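Local coordinates for Lmo0135 protein (Listeria monocytogenes EGD-e, PDB 5ISU) that probably serves as the extracellular substrate-binding component of an ABC transporter, in a solute-binding protein family generally associated with peptide uptake, at residues A[49-55]-A[148-154]; A[251-256]-A[486-492]; A[384-388]-A[417-423]. All blocks are in the same frame, centred on the assembly; numbering follows the deposited sequence.

Contact 1: residues A[49-55]-A[148-154]; sequences YAPLFWE and IKTFFPI
P51 presses its CB onto the face of the F152 ring, 3.8 Å from the ring centroid and over its middle, a CH-pi contact that seats the bump of the proline on a flat aromatic floor. The carbonyl O of Y49 meets the same ring at its edge, so the two residues take an edge and a face of the phenylalanine. One residue on, L52 sends CD1 alongside F151, 3.5 Å from F151 CD2, while its backbone N donates to F151 O at 2.8 Å, the hydrogen bond that joins the two loops directly. F53 fills the hollow between I148 and K149. Bent at chi2 (-67°), the K149 chain lays CD against F53 CB and carries NZ over one face of the ring, 3.9 Å from the F53 centroid, as a cation-pi pair; the ammonium also bonds weakly to G58 O. Two waters bridge the backbones: one donates to A50 O and P153 O, the other accepts from F53 N and F151 N and lies within hydrogen-bonding distance of I148 O. Lying between strand 63-68 and helix 93-104, this largely buried contact joins the loops after helices 39-48 and 144-148 in a family 5 solute-binding protein fold.

Contact 2: residues A[251-256]-A[486-492]; sequences ITYPEN and PQPVTMF
Carbon contacts dominate between Y253 and P486: the proline CB sits over one face of the tyrosine ring, 3.8 Å from its centroid and displaced toward the rim, in a CH-pi contact. Y253 reaches this place because CG lies between its backbone N and carbonyl carbon (chi1 56°). Next to it I251 crosses the proline at about a right angle, CG2 to P486 CG 3.9 Å, and its CD1 meets F492 CZ at 4.1 Å. At the other end the P488 ring makes van der Waals contact with polar atoms, CB to E255 O 3.5 Å and CG beside N256 ND2. The two segments belong to different sheets: 251-256 lies on strand 248-263 of the mixed seven-strand sheet, whereas 486-487 and 491-492 form a short, weakly bonded antiparallel pair laid against it. Polar links across the contact run through water. One water lies in the plane of the Y253 ring, beside Y253 OH; it donates to Q487 O and weakly accepts from M491 N. Inside segment 486-492, Q487 NE2 donates to T490 OG1, which donates to F492 O from above the carbonyl plane. E255 OE1 forms a salt bridge with R39 of helix 39-48.

Contact 3: residues A[384-388]-A[417-423]; sequences ITLDR and APYNYSN
R388 reaches into the loop 417-423 with its guanidinium and bonds it at two places. NE donates to N423 OD1 at 2.9 Å, almost straight (169°) and in the guanidinium plane, while NH2 donates to P418 O at 2.8 Å from above that carbonyl's plane. One face of the guanidinium lies over the peptide between N420 and Y421. T385 O, of the same segment, holds the group in this pose: it receives NH1 and NH2, end-on, so four N-H bonds to three oxygens fix the rotation of the flat group. Bends at chi2 and chi3 (-73° and 55°) fold the side chain back toward its own segment and allow this grip. That T385 O also lies in the plane of the Y421 ring at its edge, 3.2 Å from Y421 CD1. A water donating to L386 O and P418 O bridges the backbones, and L386 CD1 lies 3.8 Å from Y419 CE1, at the ring edge. Farther out, N423 ND2 donates to N264 OD1, which steadies the amide that receives NE. The contact joins segment 384-388, leading out of helix 378-385, to the loop before helix 427-438, with Y421 resting on Y260 and T262 of strand 248-263.

Strand 248-263 ties contacts 2 and 3 together: contact 2 uses its residues 251-256, and the Y421 ring of contact 3 packs farther along it, although their centres are about 28 Å apart. Contact 1 comes first and closes before contact 2 opens; contact 3 falls between the two segments of contact 2. Helix 39-48 connects contacts 1 and 2, whose centres are about 18 Å apart: F152 and W54 touch it from one, V489 and T490 from the other. Contacts 1 and 3 lie on opposite sides of the chain's centre, about 30 Å between centres. The three do not touch one another; strand 248-263 and helix 39-48 are the shared elements through which they belong to one fold.

Contact 1: residues A[49-55]-A[148-154]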
loop_
_atom_site.group_PDB
_atom_site.type_symbol
_atom_site.label_atom_id
_atom_site.label_comp_id
_atom_site.label_asym_id
_atom_site.label_seq_id
_atom_site.Cartn_x
_atom_site.Cartn_y
_atom_site.Cartn_z
ATOM N N TYR A 49 -4.951 -15.954 6.508
ATOM C CA TYR A 49 -3.594 -16.117 7.020
ATOM C C TYR A 49 -3.203 -15.079 8.066
ATOM O O TYR A 49 -3.481 -13.905 7.913
ATOM C CB TYR A 49 -2.594 -15.986 5.877
ATOM C CG TYR A 49 -2.657 -17.069 4.821
ATOM C CD1 TYR A 49 -3.567 -16.995 3.763
ATOM C CD2 TYR A 49 -1.767 -18.141 4.849
ATOM C CE1 TYR A 49 -3.594 -17.969 2.779
ATOM C CE2 TYR A 49 -1.795 -19.120 3.876
ATOM C CZ TYR A 49 -2.700 -19.023 2.846
ATOM O OH TYR A 49 -2.718 -19.990 1.904
ATOM N N ALA A 50 -2.504 -15.533 9.101
ATOM C CA ALA A 50 -1.980 -14.673 10.135
ATOM C C ALA A 50 -0.480 -14.370 9.845
ATOM O O ALA A 50 0.232 -15.223 9.305
ATOM C CB ALA A 50 -2.130 -15.347 11.480
ATOM N N PRO A 51 -0.007 -13.149 10.188
ATOM C CA PRO A 51 1.410 -12.802 10.018
ATOM C C PRO A 51 2.235 -13.082 11.299
ATOM O O PRO A 51 1.671 -13.435 12.332
ATOM C CB PRO A 51 1.342 -11.303 9.773
ATOM C CG PRO A 51 0.230 -10.868 10.695
ATOM C CD PRO A 51 -0.794 -11.979 10.639
ATOM N N LEU A 52 3.555 -12.929 11.235
ATOM C CA LEU A 52 4.369 -13.100 12.445
ATOM C C LEU A 52 4.057 -11.939 13.393
ATOM O O LEU A 52 3.897 -12.133 14.598
ATOM C CB LEU A 52 5.857 -13.124 12.121
ATOM C CG LEU A 52 6.320 -14.287 11.243
ATOM C CD1 LEU A 52 7.773 -14.095 10.832
ATOM C CD2 LEU A 52 6.126 -15.617 11.950
ATOM N N PHE A 53 3.982 -10.737 12.822
ATOM C CA PHE A 53 3.678 -9.514 13.555
ATOM C C PHE A 53 2.673 -8.721 12.748
ATOM O O PHE A 53 2.634 -8.844 11.523
ATOM C CB PHE A 53 4.932 -8.672 13.735
ATOM C CG PHE A 53 6.010 -9.354 14.524
ATOM C CD1 PHE A 53 6.916 -10.182 13.895
ATOM C CD2 PHE A 53 6.109 -9.164 15.895
ATOM C CE1 PHE A 53 7.920 -10.810 14.618
ATOM C CE2 PHE A 53 7.096 -9.785 16.628
ATOM C CZ PHE A 53 8.015 -10.613 15.988
ATOM N N TRP A 54 1.857 -7.921 13.428
ATOM C CA TRP A 54 0.891 -7.088 12.740
ATOM C C TRP A 54 1.623 -5.847 12.224
ATOM O O TRP A 54 2.218 -5.128 12.989
ATOM C CB TRP A 54 -0.256 -6.674 13.670
ATOM C CG TRP A 54 -1.051 -7.801 14.253
ATOM C CD1 TRP A 54 -1.067 -8.195 15.551
ATOM C CD2 TRP A 54 -1.942 -8.683 13.556
ATOM N NE1 TRP A 54 -1.927 -9.249 15.719
ATOM C CE2 TRP A 54 -2.472 -9.574 14.506
ATOM C CE3 TRP A 54 -2.345 -8.796 12.229
ATOM C CZ2 TRP A 54 -3.391 -10.570 14.170
ATOM C CZ3 TRP A 54 -3.263 -9.798 11.883
ATOM C CH2 TRP A 54 -3.762 -10.673 12.844
ATOM N N GLU A 55 1.569 -5.627 10.916
ATOM C CA GLU A 55 2.240 -4.505 10.248
ATOM C C GLU A 55 1.844 -3.125 10.760
ATOM O O GLU A 55 2.702 -2.296 11.033
ATOM C CB GLU A 55 1.961 -4.573 8.722
ATOM C CG GLU A 55 2.426 -3.357 7.915
ATOM C CD GLU A 55 2.265 -3.519 6.405
ATOM O OE1 GLU A 55 1.612 -4.483 5.970
ATOM O OE2 GLU A 55 2.791 -2.662 5.650
ATOM N N ILE A 148 10.359 -8.631 8.228
ATOM C CA ILE A 148 9.895 -9.594 9.228
ATOM C C ILE A 148 8.480 -9.235 9.729
ATOM O O ILE A 148 7.675 -10.124 9.987
ATOM C CB ILE A 148 10.870 -9.695 10.428
ATOM C CG1 ILE A 148 12.160 -10.388 9.999
ATOM C CG2 ILE A 148 10.269 -10.497 11.579
ATOM C CD1 ILE A 148 13.213 -10.421 11.092
ATOM N N LYS A 149 8.200 -7.934 9.865
ATOM C CA LYS A 149 6.888 -7.438 10.333
ATOM C C LYS A 149 5.763 -7.480 9.291
ATOM O O LYS A 149 4.639 -7.121 9.614
ATOM C CB LYS A 149 6.995 -5.991 10.810
ATOM C CG LYS A 149 8.010 -5.717 11.886
ATOM C CD LYS A 149 7.688 -6.355 13.206
ATOM C CE LYS A 149 8.611 -5.772 14.262
ATOM N NZ LYS A 149 8.310 -6.341 15.597
ATOM N N THR A 150 6.070 -7.863 8.052
ATOM C CA THR A 150 5.073 -7.975 6.971
ATOM C C THR A 150 5.096 -9.399 6.380
ATOM O O THR A 150 4.753 -9.604 5.215
ATOM C CB THR A 150 5.333 -6.924 5.844
ATOM O OG1 THR A 150 6.666 -7.080 5.307
ATOM C CG2 THR A 150 5.172 -5.493 6.370
ATOM N N PHE A 151 5.415 -10.382 7.227
ATOM C CA PHE A 151 5.596 -11.761 6.822
ATOM C C PHE A 151 4.489 -12.731 7.276
ATOM O O PHE A 151 4.227 -12.882 8.487
ATOM C CB PHE A 151 6.931 -12.238 7.400
ATOM C CG PHE A 151 7.411 -13.528 6.825
ATOM C CD1 PHE A 151 8.196 -13.530 5.691
ATOM C CD2 PHE A 151 7.087 -14.733 7.410
ATOM C CE1 PHE A 151 8.643 -14.715 5.135
ATOM C CE2 PHE A 151 7.537 -15.922 6.869
ATOM C CZ PHE A 151 8.326 -15.909 5.727
ATOM N N PHE A 152 3.894 -13.418 6.297
ATOM C CA PHE A 152 2.838 -14.422 6.524
ATOM C C PHE A 152 3.401 -15.790 6.129
ATOM O O PHE A 152 3.718 -15.993 4.966
ATOM C CB PHE A 152 1.599 -14.141 5.648
ATOM C CG PHE A 152 0.884 -12.848 5.958
ATOM C CD1 PHE A 152 1.373 -11.638 5.498
ATOM C CD2 PHE A 152 -0.326 -12.852 6.657
ATOM C CE1 PHE A 152 0.692 -10.444 5.763
ATOM C CE2 PHE A 152 -1.004 -11.673 6.936
ATOM C CZ PHE A 152 -0.496 -10.464 6.482
ATOM N N PRO A 153 3.544 -16.726 7.085
ATOM C CA PRO A 153 4.063 -18.015 6.667
ATOM C C PRO A 153 3.044 -18.881 5.931
ATOM O O PRO A 153 1.816 -18.680 6.067
ATOM C CB PRO A 153 4.465 -18.684 7.990
ATOM C CG PRO A 153 3.673 -18.007 9.028
ATOM C CD PRO A 153 3.487 -16.600 8.550
ATOM N N ILE A 154 3.566 -19.797 5.110
ATOM C CA ILE A 154 2.729 -20.785 4.405
ATOM C C ILE A 154 3.054 -22.175 4.982
ATOM O O ILE A 154 4.052 -22.339 5.662
ATOM C CB ILE A 154 2.830 -20.691 2.862
ATOM C CG1 ILE A 154 4.244 -20.982 2.338
ATOM C CG2 ILE A 154 2.393 -19.307 2.414
ATOM C CD1 ILE A 154 4.335 -20.978 0.821
HETATM O O HOH W 1 0.105 -17.809 8.052
HETATM O O HOH W 2 4.807 -10.308 10.069
#

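Contact 2: residues A[251-256]-A[486-492]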
loop_
_atom_site.group_PDB
_atom_site.type_symbol
_atom_site.label_atom_id
_atom_site.label_comp_id
_atom_site.label_asym_id
_atom_site.label_seq_id
_atom_site.Cartn_x
_atom_site.Cartn_y
_atom_site.Cartn_z
ATOM N N ILE A 251 -16.679 4.896 8.869
ATOM C CA ILE A 251 -15.355 4.943 9.474
ATOM C C ILE A 251 -14.362 5.491 8.454
ATOM O O ILE A 251 -14.267 4.979 7.343
ATOM C CB ILE A 251 -14.879 3.542 9.895
ATOM C CG1 ILE A 251 -15.996 2.774 10.607
ATOM C CG2 ILE A 251 -13.661 3.663 10.795
ATOM C CD1 ILE A 251 -15.678 1.314 10.836
ATOM N N THR A 252 -13.623 6.512 8.866
ATOM C CA THR A 252 -12.628 7.180 8.048
ATOM C C THR A 252 -11.266 7.060 8.751
ATOM O O THR A 252 -11.139 7.410 9.913
ATOM C CB THR A 252 -13.001 8.650 7.862
ATOM O OG1 THR A 252 -14.269 8.729 7.196
ATOM C CG2 THR A 252 -11.942 9.387 7.034
ATOM N N TYR A 253 -10.264 6.580 8.022
ATOM C CA TYR A 253 -8.938 6.325 8.571
ATOM C C TYR A 253 -7.862 6.496 7.477
ATOM O O TYR A 253 -8.172 6.392 6.292
ATOM C CB TYR A 253 -8.913 4.900 9.130
ATOM C CG TYR A 253 -9.310 3.864 8.090
ATOM C CD1 TYR A 253 -10.640 3.659 7.771
ATOM C CD2 TYR A 253 -8.349 3.122 7.411
ATOM C CE1 TYR A 253 -11.014 2.750 6.810
ATOM C CE2 TYR A 253 -8.710 2.193 6.448
ATOM C CZ TYR A 253 -10.040 2.004 6.152
ATOM O OH TYR A 253 -10.404 1.102 5.186
ATOM N N PRO A 254 -6.605 6.768 7.868
ATOM C CA PRO A 254 -5.589 6.954 6.830
ATOM C C PRO A 254 -5.312 5.697 6.027
ATOM O O PRO A 254 -5.283 4.619 6.583
ATOM C CB PRO A 254 -4.341 7.393 7.625
ATOM C CG PRO A 254 -4.866 7.908 8.932
ATOM C CD PRO A 254 -6.053 7.027 9.215
ATOM N N GLU A 255 -5.176 5.833 4.713
ATOM C CA GLU A 255 -4.859 4.676 3.866
ATOM C C GLU A 255 -3.371 4.642 3.541
ATOM O O GLU A 255 -2.920 3.762 2.809
ATOM C CB GLU A 255 -5.702 4.646 2.583
ATOM C CG GLU A 255 -5.603 3.302 1.840
ATOM C CD GLU A 255 -6.841 2.946 1.022
ATOM O OE1 GLU A 255 -7.220 1.746 1.020
ATOM O OE2 GLU A 255 -7.470 3.856 0.432
ATOM N N ASN A 256 -2.614 5.577 4.120
ATOM C CA ASN A 256 -1.176 5.706 3.862
ATOM C C ASN A 256 -0.898 5.865 2.373
ATOM O O ASN A 256 0.123 5.412 1.870
ATOM C CB ASN A 256 -0.387 4.535 4.453
ATOM C CG ASN A 256 -0.452 4.486 5.965
ATOM O OD1 ASN A 256 -0.699 5.479 6.630
ATOM N ND2 ASN A 256 -0.197 3.330 6.508
ATOM N N PRO A 486 -9.306 -0.645 11.840
ATOM C CA PRO A 486 -9.323 -0.314 10.421
ATOM C C PRO A 486 -7.890 -0.103 9.945
ATOM O O PRO A 486 -7.061 0.426 10.697
ATOM C CB PRO A 486 -10.106 0.987 10.374
ATOM C CG PRO A 486 -10.991 0.939 11.589
ATOM C CD PRO A 486 -10.154 0.261 12.633
ATOM N N GLN A 487 -7.552 -0.558 8.752
ATOM C CA GLN A 487 -6.176 -0.350 8.292
ATOM C C GLN A 487 -6.124 -0.292 6.791
ATOM O O GLN A 487 -7.047 -0.761 6.120
ATOM C CB GLN A 487 -5.250 -1.463 8.794
ATOM C CG GLN A 487 -5.435 -2.779 8.071
ATOM C CD GLN A 487 -4.421 -3.831 8.453
ATOM O OE1 GLN A 487 -3.795 -3.751 9.490
ATOM N NE2 GLN A 487 -4.300 -4.864 7.621
ATOM N N PRO A 488 -5.021 0.233 6.242
ATOM C CA PRO A 488 -4.906 0.333 4.795
ATOM C C PRO A 488 -5.136 -0.991 4.075
ATOM O O PRO A 488 -4.856 -2.058 4.635
ATOM C CB PRO A 488 -3.457 0.778 4.601
ATOM C CG PRO A 488 -3.140 1.518 5.854
ATOM C CD PRO A 488 -3.813 0.739 6.927
ATOM N N VAL A 489 -5.686 -0.896 2.867
ATOM C CA VAL A 489 -5.939 -2.014 1.951
ATOM C C VAL A 489 -7.019 -3.052 2.324
ATOM O O VAL A 489 -7.990 -3.215 1.594
ATOM C CB VAL A 489 -4.633 -2.816 1.618
ATOM C CG1 VAL A 489 -4.888 -3.850 0.524
ATOM C CG2 VAL A 489 -3.500 -1.889 1.179
ATOM N N THR A 490 -6.821 -3.764 3.425
ATOM C CA THR A 490 -7.675 -4.891 3.810
ATOM C C THR A 490 -8.902 -4.588 4.629
ATOM O O THR A 490 -9.562 -5.516 5.078
ATOM C CB THR A 490 -6.858 -5.878 4.643
ATOM O OG1 THR A 490 -6.607 -5.315 5.942
ATOM C CG2 THR A 490 -5.524 -6.199 3.933
ATOM N N MET A 491 -9.197 -3.306 4.820
ATOM C CA MET A 491 -10.330 -2.819 5.634
ATOM C C MET A 491 -10.022 -2.983 7.096
ATOM O O MET A 491 -9.885 -1.996 7.791
ATOM C CB MET A 491 -11.683 -3.453 5.295
ATOM C CG MET A 491 -12.103 -3.286 3.855
ATOM S SD MET A 491 -13.695 -4.081 3.602
ATOM C CE MET A 491 -13.840 -3.980 1.830
ATOM N N PHE A 492 -9.920 -4.217 7.570
ATOM C CA PHE A 492 -9.606 -4.453 8.969
ATOM C C PHE A 492 -8.401 -5.360 9.113
ATOM O O PHE A 492 -8.063 -6.133 8.195
ATOM C CB PHE A 492 -10.777 -5.080 9.709
ATOM C CG PHE A 492 -11.924 -4.144 9.961
ATOM C CD1 PHE A 492 -11.847 -3.199 10.970
ATOM C CD2 PHE A 492 -13.099 -4.257 9.251
ATOM C CE1 PHE A 492 -12.903 -2.349 11.240
ATOM C CE2 PHE A 492 -14.165 -3.419 9.520
ATOM C CZ PHE A 492 -14.061 -2.454 10.510
HETATM O O HOH W 3 -8.851 -0.429 3.985
#

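Contact 3: residues A[384-388]-A[417-423]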
loop_
_atom_site.group_PDB
_atom_site.type_symbol
_atom_site.label_atom_id
_atom_site.label_comp_id
_atom_site.label_asym_id
_atom_site.label_seq_id
_atom_site.Cartn_x
_atom_site.Cartn_y
_atom_site.Cartn_z
ATOM N N ILE A 384 2.075 3.593 -21.142
ATOM C CA ILE A 384 2.696 4.908 -21.287
ATOM C C ILE A 384 3.633 5.250 -20.133
ATOM O O ILE A 384 4.799 5.569 -20.360
ATOM C CB ILE A 384 1.643 6.025 -21.448
ATOM C CG1 ILE A 384 0.990 5.919 -22.828
ATOM C CG2 ILE A 384 2.277 7.407 -21.315
ATOM C CD1 ILE A 384 -0.146 6.901 -23.057
ATOM N N THR A 385 3.136 5.164 -18.904
ATOM C CA THR A 385 3.930 5.556 -17.740
ATOM C C THR A 385 4.882 4.492 -17.214
ATOM O O THR A 385 5.777 4.802 -16.441
ATOM C CB THR A 385 3.032 6.043 -16.576
ATOM O OG1 THR A 385 2.275 4.947 -16.048
ATOM C CG2 THR A 385 2.100 7.134 -17.057
ATOM N N LEU A 386 4.692 3.241 -17.608
ATOM C CA LEU A 386 5.590 2.179 -17.157
ATOM C C LEU A 386 6.808 2.107 -18.095
ATOM O O LEU A 386 7.773 1.391 -17.817
ATOM C CB LEU A 386 4.846 0.841 -17.089
ATOM C CG LEU A 386 5.300 -0.127 -15.999
ATOM C CD1 LEU A 386 4.989 0.459 -14.614
ATOM C CD2 LEU A 386 4.612 -1.475 -16.172
ATOM N N ASP A 387 6.763 2.879 -19.186
ATOM C CA ASP A 387 7.846 2.938 -20.177
ATOM C C ASP A 387 8.788 4.118 -19.867
ATOM O O ASP A 387 8.472 5.270 -20.166
ATOM C CB ASP A 387 7.237 3.077 -21.587
ATOM C CG ASP A 387 8.277 3.059 -22.698
ATOM O OD1 ASP A 387 9.457 2.705 -22.444
ATOM O OD2 ASP A 387 7.895 3.392 -23.845
ATOM N N ARG A 388 9.952 3.810 -19.295
ATOM C CA ARG A 388 10.946 4.829 -18.906
ATOM C C ARG A 388 11.519 5.710 -20.032
ATOM O O ARG A 388 12.181 6.707 -19.746
ATOM C CB ARG A 388 12.101 4.191 -18.091
ATOM C CG ARG A 388 11.705 3.612 -16.732
ATOM C CD ARG A 388 11.413 4.675 -15.669
ATOM N NE ARG A 388 10.403 5.641 -16.101
ATOM C CZ ARG A 388 9.084 5.442 -16.074
ATOM N NH1 ARG A 388 8.271 6.389 -16.524
ATOM N NH2 ARG A 388 8.564 4.306 -15.617
ATOM N N ALA A 417 15.439 3.030 -11.694
ATOM C CA ALA A 417 14.215 2.383 -11.237
ATOM C C ALA A 417 13.080 2.363 -12.269
ATOM O O ALA A 417 12.876 3.340 -12.997
ATOM C CB ALA A 417 13.742 3.013 -9.944
ATOM N N PRO A 418 12.336 1.240 -12.325
ATOM C CA PRO A 418 11.240 1.108 -13.280
ATOM C C PRO A 418 10.023 1.981 -12.941
ATOM O O PRO A 418 9.251 2.298 -13.841
ATOM C CB PRO A 418 10.886 -0.387 -13.211
ATOM C CG PRO A 418 11.286 -0.804 -11.846
ATOM C CD PRO A 418 12.485 0.033 -11.487
ATOM N N TYR A 419 9.859 2.381 -11.676
ATOM C CA TYR A 419 8.712 3.228 -11.317
ATOM C C TYR A 419 9.106 4.704 -11.094
ATOM O O TYR A 419 8.381 5.441 -10.448
ATOM C CB TYR A 419 7.945 2.635 -10.121
ATOM C CG TYR A 419 7.677 1.143 -10.257
ATOM C CD1 TYR A 419 6.777 0.654 -11.212
ATOM C CD2 TYR A 419 8.305 0.220 -9.417
ATOM C CE1 TYR A 419 6.536 -0.712 -11.339
ATOM C CE2 TYR A 419 8.064 -1.149 -9.533
ATOM C CZ TYR A 419 7.180 -1.611 -10.494
ATOM O OH TYR A 419 6.928 -2.963 -10.615
ATOM N N ASN A 420 10.242 5.126 -11.655
ATOM C CA ASN A 420 10.710 6.523 -11.564
ATOM C C ASN A 420 9.966 7.293 -12.664
ATOM O O ASN A 420 10.519 7.573 -13.739
ATOM C CB ASN A 420 12.236 6.564 -11.770
ATOM C CG ASN A 420 12.855 7.960 -11.610
ATOM O OD1 ASN A 420 12.188 8.995 -11.689
ATOM N ND2 ASN A 420 14.173 7.979 -11.409
ATOM N N TYR A 421 8.712 7.633 -12.379
ATOM C CA TYR A 421 7.824 8.315 -13.357
ATOM C C TYR A 421 8.317 9.682 -13.841
ATOM O O TYR A 421 8.055 10.082 -14.987
ATOM C CB TYR A 421 6.385 8.421 -12.803
ATOM C CG TYR A 421 5.766 7.051 -12.490
ATOM C CD1 TYR A 421 5.593 6.103 -13.499
ATOM C CD2 TYR A 421 5.344 6.715 -11.201
ATOM C CE1 TYR A 421 5.040 4.859 -13.241
ATOM C CE2 TYR A 421 4.784 5.469 -10.934
ATOM C CZ TYR A 421 4.634 4.547 -11.963
ATOM O OH TYR A 421 4.085 3.313 -11.733
ATOM N N SER A 422 9.051 10.372 -12.977
ATOM C CA SER A 422 9.592 11.678 -13.292
ATOM C C SER A 422 10.872 11.588 -14.156
ATOM O O SER A 422 11.280 12.584 -14.741
ATOM C CB SER A 422 9.881 12.438 -11.995
ATOM O OG SER A 422 8.718 12.553 -11.174
ATOM N N ASN A 423 11.484 10.401 -14.231
ATOM C CA ASN A 423 12.729 10.167 -14.995
ATOM C C ASN A 423 13.874 11.083 -14.506
ATOM O O ASN A 423 14.719 11.535 -15.293
ATOM C CB ASN A 423 12.494 10.313 -16.509
ATOM C CG ASN A 423 11.469 9.330 -17.037
ATOM O OD1 ASN A 423 11.670 8.129 -16.978
ATOM N ND2 ASN A 423 10.371 9.847 -17.593
HETATM O O HOH W 4 9.200 0.406 -15.693
#